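Local coordinates for acyl-ACP thioesterase (Bacteroides thetaiotaomicron, PDB 2ESS), which probably hydrolyses the thioester of fatty acyl chains carried on acyl carrier protein, releasing free fatty acids, at residues R46-A51 with V136-D141; W84-Y89 with D94-V99. One frame throughout, in Å; residues are numbered along the deposited sequence.

How the contacts relate
From the N terminus the chain runs through strand 9-14 and helix 28-45 and then enters 46-51, the first half of contact 1. It passes through helix 50-55 and strand 58-69 to the hairpin of strands 78-88 and 92-100, which contact 2 closes across a short turn. After strand 106-118 the chain comes back at 136-141 and completes contact 1, so the small hairpin loop lies within the much longer one. The two contacts touch directly. Cys140 N is 2.8 Å from Val85 O, probably a hydrogen bond, and Phe48 CE1 packs 3.6 Å from Arg95 NH2. Together they join the end of helix 28-45, strands of the N-terminal hotdog-family region and the loop that follows.

Contact 1 (R46-A51 with V136-D141); sequences RGFGIA and VDYICD
Arg46 lays its aliphatic chain over one face of the Tyr138 ring. Arg46 CD makes a CH-pi contact, 3.6 Å from the ring centroid and over the face. CG sits nearer the phenol end, 3.5 Å from Tyr138 CZ, and CB reaches CE2 of the same ring at 3.8 Å. The chain is extended from CG to NE, and this carries it across the ring. The guanidinium plane stands 75° from the ring plane, and its edge faces the CD1 side, with NE 3.6 Å from Tyr138 CE1. The polar end of Arg46 is held elsewhere: NH1 is hydrogen-bonded to His42 O. The methylene groups thus pack on the tyrosine while NH1 is tied back to helix 28-45.

Phe48 also meets the Tyr138 ring, obliquely. Its CE2 is 3.7 Å from Tyr138 CD2, and the ring planes are inclined at 42° with centroids 5.8 Å apart. The Phe48 side chain starts with CG between the backbone N and the carbonyl carbon (chi1 60°), which directs the ring toward Tyr138. No hydrogen bond crosses between 46-51 and 136-141, so side-chain packing carries this contact.

Gly47 sets the turn between the two contributing side chains. With positive phi it is the C-prime residue of a Schellman motif, in which Phe48 N bonds to Ala43 O and Gly47 N to Ser44 O. Ser134 OG, shortly before 136-141, adds a hydrogen bond to Arg46 O. Further out, Phe48 O accepts a bond from Trp60 NE1 of strand 58-69. The Phe48 ring also touches His42 and Ala43 of helix 28-45 and Val85 of strand 78-88. Tyr138, in a 3-10 segment of the loop after strand 106-118, therefore packs on the residues that follow helix 28-45, next to strand 78-88.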
# COMPACT_ATOMS: atom_id res chain seq x y z
N ARG A 46 11.66 22.36 -1.89
CA ARG A 46 12.50 23.43 -1.38
C ARG A 46 13.95 23.22 -1.71
O ARG A 46 14.80 23.97 -1.25
CB ARG A 46 12.31 23.54 0.13
CG ARG A 46 10.97 24.10 0.51
CD ARG A 46 10.58 23.66 1.87
NE ARG A 46 9.25 24.13 2.23
CZ ARG A 46 8.11 23.62 1.77
NH1 ARG A 46 8.08 22.59 0.93
NH2 ARG A 46 6.97 24.15 2.17
N GLY A 47 14.25 22.19 -2.48
CA GLY A 47 15.61 21.99 -3.03
C GLY A 47 16.61 21.41 -2.05
O GLY A 47 17.80 21.69 -2.15
N PHE A 48 16.17 20.57 -1.12
CA PHE A 48 17.10 19.87 -0.25
C PHE A 48 16.79 18.39 -0.10
O PHE A 48 17.22 17.74 0.85
CB PHE A 48 17.27 20.55 1.12
CG PHE A 48 16.03 20.69 1.95
CD1 PHE A 48 15.58 19.63 2.75
CD2 PHE A 48 15.35 21.91 1.99
CE1 PHE A 48 14.48 19.80 3.55
CE2 PHE A 48 14.21 22.09 2.79
CZ PHE A 48 13.78 21.03 3.58
N GLY A 49 16.06 17.87 -1.07
CA GLY A 49 15.72 16.48 -1.16
C GLY A 49 16.81 15.61 -1.78
O GLY A 49 17.92 16.05 -2.07
N ILE A 50 16.47 14.33 -1.94
CA ILE A 50 17.41 13.36 -2.45
C ILE A 50 18.01 13.78 -3.81
O ILE A 50 19.22 13.71 -4.01
CB ILE A 50 16.75 11.95 -2.52
CG1 ILE A 50 16.53 11.43 -1.09
CG2 ILE A 50 17.66 10.96 -3.34
CD1 ILE A 50 15.91 10.05 -0.95
N ALA A 51 17.17 14.23 -4.73
CA ALA A 51 17.60 14.64 -6.07
C ALA A 51 18.76 15.66 -6.03
O ALA A 51 19.75 15.49 -6.72
CB ALA A 51 16.41 15.20 -6.89
N VAL A 136 18.85 24.93 5.83
CA VAL A 136 18.98 25.68 7.06
C VAL A 136 17.97 26.79 7.14
O VAL A 136 17.53 27.15 8.23
CB VAL A 136 20.41 26.24 7.28
CG1 VAL A 136 20.40 27.23 8.40
CG2 VAL A 136 21.38 25.11 7.55
N ASP A 137 17.57 27.31 5.97
CA ASP A 137 16.56 28.34 5.87
C ASP A 137 15.17 27.90 6.34
O ASP A 137 14.31 28.73 6.58
CB ASP A 137 16.48 28.86 4.42
CG ASP A 137 17.83 29.37 3.88
OD1 ASP A 137 18.71 29.82 4.65
OD2 ASP A 137 18.02 29.31 2.65
N TYR A 138 14.96 26.59 6.47
CA TYR A 138 13.65 26.04 6.79
C TYR A 138 13.55 25.45 8.21
O TYR A 138 12.50 24.89 8.58
CB TYR A 138 13.25 25.01 5.74
CG TYR A 138 12.98 25.67 4.39
CD1 TYR A 138 11.75 26.26 4.11
CD2 TYR A 138 13.97 25.70 3.42
CE1 TYR A 138 11.52 26.87 2.88
CE2 TYR A 138 13.77 26.32 2.22
CZ TYR A 138 12.55 26.89 1.94
OH TYR A 138 12.37 27.46 0.71
N ILE A 139 14.60 25.62 9.02
CA ILE A 139 14.54 25.21 10.43
C ILE A 139 13.40 25.97 11.13
O ILE A 139 13.30 27.19 11.04
CB ILE A 139 15.89 25.43 11.15
CG1 ILE A 139 16.91 24.40 10.65
CG2 ILE A 139 15.70 25.29 12.67
CD1 ILE A 139 18.33 24.82 10.76
N CYS A 140 12.55 25.23 11.82
CA CYS A 140 11.27 25.71 12.23
C CYS A 140 11.02 25.24 13.66
O CYS A 140 11.31 24.08 14.02
CB CYS A 140 10.24 25.12 11.25
SG CYS A 140 8.51 25.32 11.68
N ASP A 141 10.45 26.14 14.45
CA ASP A 141 10.21 25.94 15.88
C ASP A 141 8.81 25.38 16.22
O ASP A 141 8.41 25.40 17.38
CB ASP A 141 10.45 27.27 16.64
CG ASP A 141 9.38 28.34 16.36
OD1 ASP A 141 8.45 28.14 15.53
OD2 ASP A 141 9.46 29.42 16.99

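Contact 2 (W84-Y89 with D94-V99)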
# COMPACT_ATOMS: atom_id res chain seq x y z
N TRP A 84 7.94 19.60 8.95
CA TRP A 84 8.88 20.69 9.02
C TRP A 84 10.19 20.13 9.57
O TRP A 84 10.22 19.07 10.21
CB TRP A 84 8.35 21.81 9.95
CG TRP A 84 8.17 21.39 11.36
CD1 TRP A 84 9.08 21.48 12.37
CD2 TRP A 84 7.00 20.79 11.92
NE1 TRP A 84 8.55 20.96 13.52
CE2 TRP A 84 7.26 20.54 13.27
CE3 TRP A 84 5.75 20.44 11.40
CZ2 TRP A 84 6.33 19.97 14.12
CZ3 TRP A 84 4.83 19.87 12.23
CH2 TRP A 84 5.12 19.64 13.58
N VAL A 85 11.26 20.84 9.28
CA VAL A 85 12.59 20.57 9.80
C VAL A 85 12.77 21.24 11.13
O VAL A 85 12.64 22.45 11.23
CB VAL A 85 13.69 21.07 8.82
CG1 VAL A 85 15.11 20.84 9.38
CG2 VAL A 85 13.55 20.36 7.48
N GLU A 86 13.06 20.45 12.16
CA GLU A 86 13.29 20.98 13.50
C GLU A 86 14.75 21.34 13.74
O GLU A 86 15.04 22.39 14.31
CB GLU A 86 12.84 19.98 14.56
CG GLU A 86 13.14 20.46 15.95
CD GLU A 86 12.66 19.49 17.00
OE1 GLU A 86 13.11 18.31 16.97
OE2 GLU A 86 11.86 19.92 17.86
N ASN A 87 15.66 20.47 13.32
CA ASN A 87 17.10 20.71 13.47
C ASN A 87 17.90 20.14 12.33
O ASN A 87 17.56 19.10 11.80
CB ASN A 87 17.66 20.02 14.73
CG ASN A 87 17.36 20.79 16.02
OD1 ASN A 87 16.76 20.25 16.94
ND2 ASN A 87 17.80 22.06 16.08
N VAL A 88 19.00 20.80 12.02
CA VAL A 88 19.97 20.30 11.08
C VAL A 88 21.27 20.27 11.87
O VAL A 88 21.87 21.30 12.12
CB VAL A 88 20.10 21.18 9.81
CG1 VAL A 88 21.27 20.70 8.92
CG2 VAL A 88 18.77 21.16 9.03
N TYR A 89 21.63 19.07 12.30
CA TYR A 89 22.86 18.82 13.03
C TYR A 89 23.97 18.42 12.08
O TYR A 89 23.73 18.24 10.92
CB TYR A 89 22.63 17.69 14.03
CG TYR A 89 21.69 18.03 15.16
CD1 TYR A 89 21.56 19.32 15.66
CD2 TYR A 89 21.02 17.02 15.80
CE1 TYR A 89 20.73 19.58 16.75
CE2 TYR A 89 20.21 17.26 16.85
CZ TYR A 89 20.07 18.53 17.33
OH TYR A 89 19.22 18.69 18.40
N ASP A 94 16.65 16.29 11.96
CA ASP A 94 15.42 15.91 12.64
C ASP A 94 14.25 16.57 11.91
O ASP A 94 14.16 17.79 11.85
CB ASP A 94 15.46 16.33 14.10
CG ASP A 94 16.54 15.60 14.90
OD1 ASP A 94 17.08 14.54 14.46
OD2 ASP A 94 16.89 16.13 15.98
N ARG A 95 13.37 15.76 11.34
CA ARG A 95 12.17 16.19 10.68
C ARG A 95 10.96 15.70 11.49
O ARG A 95 10.85 14.51 11.81
CB ARG A 95 12.06 15.62 9.29
CG ARG A 95 10.66 15.81 8.72
CD ARG A 95 10.52 15.47 7.29
NE ARG A 95 11.25 16.31 6.33
CZ ARG A 95 10.89 17.51 5.90
NH1 ARG A 95 9.88 18.17 6.44
NH2 ARG A 95 11.63 18.11 4.97
N ASN A 96 10.05 16.63 11.79
CA ASN A 96 8.88 16.34 12.64
C ASN A 96 7.62 16.47 11.86
O ASN A 96 7.62 17.02 10.72
CB ASN A 96 8.88 17.24 13.86
CG ASN A 96 10.06 16.95 14.78
OD1 ASN A 96 10.75 15.93 14.64
ND2 ASN A 96 10.32 17.86 15.68
N PHE A 97 6.58 15.90 12.42
CA PHE A 97 5.26 15.78 11.77
C PHE A 97 4.13 15.98 12.78
O PHE A 97 4.27 15.67 13.98
CB PHE A 97 5.04 14.40 11.14
CG PHE A 97 6.09 13.97 10.20
CD1 PHE A 97 7.20 13.30 10.66
CD2 PHE A 97 5.94 14.20 8.83
CE1 PHE A 97 8.18 12.87 9.77
CE2 PHE A 97 6.90 13.78 7.95
CZ PHE A 97 8.03 13.14 8.41
N ALA A 98 3.02 16.51 12.29
CA ALA A 98 1.75 16.52 13.02
C ALA A 98 0.71 15.87 12.10
O ALA A 98 0.75 16.00 10.88
CB ALA A 98 1.35 17.93 13.41
N VAL A 99 -0.19 15.09 12.68
CA VAL A 99 -1.32 14.52 11.93
C VAL A 99 -2.59 15.18 12.42
O VAL A 99 -2.84 15.26 13.64
CB VAL A 99 -1.38 12.98 12.15
CG1 VAL A 99 -2.54 12.36 11.33
CG2 VAL A 99 -0.01 12.37 11.78
O HOH W 1 9.19 20.21 16.55
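Asp94 O accepts two backbone N-H groups from the neighbouring strand, Glu86 N at 2.9 Å and, weakly, Asn87 N at 3.4 Å. Glu86 and Asn87 both face Asp94, which makes this a classic beta bulge in the antiparallel hairpin of strands 78-88 and 92-100, part of the N-terminal hotdog-family region. Within the bulge, Asp94 N bonds to Asn87 O. Trp84 and Asn96 form a hydrogen-bonded pair, and Val85 with Arg95 a non-hydrogen-bonded one.

The Trp84 indole lies across the neighbouring strand. Asn96 CB sits 3.4 Å above one face of the ring, and the amide plane stands 86° from it. Trp84 CH2 is 4.1 Å from Ala98 CB. One water joins three side chains: it is hydrogen-bonded to Glu86 OE2 at 3.0 Å, and accepts from Asn96 ND2 at 2.7 Å and from Trp84 NE1 at 3.2 Å, lying in the plane of the indole at its edge. On this Trp84 and Asn96 side, Glu86 OE1 forms a salt bridge with Arg111 of strand 106-118. With an alanine at Trp84 the water loses its NE1 donor, and Asn96 CB and Ala98 CB would probably be left without this cover.

On the other face of the hairpin, the Arg95 chain bends at chi3 (-66°). This turns the guanidinium back beside strand 78-88, where NH1 bonds to Thr83 OG1. NH2 bonds to His42 ND1, and Val85 CG2 lies over one face of the guanidinium.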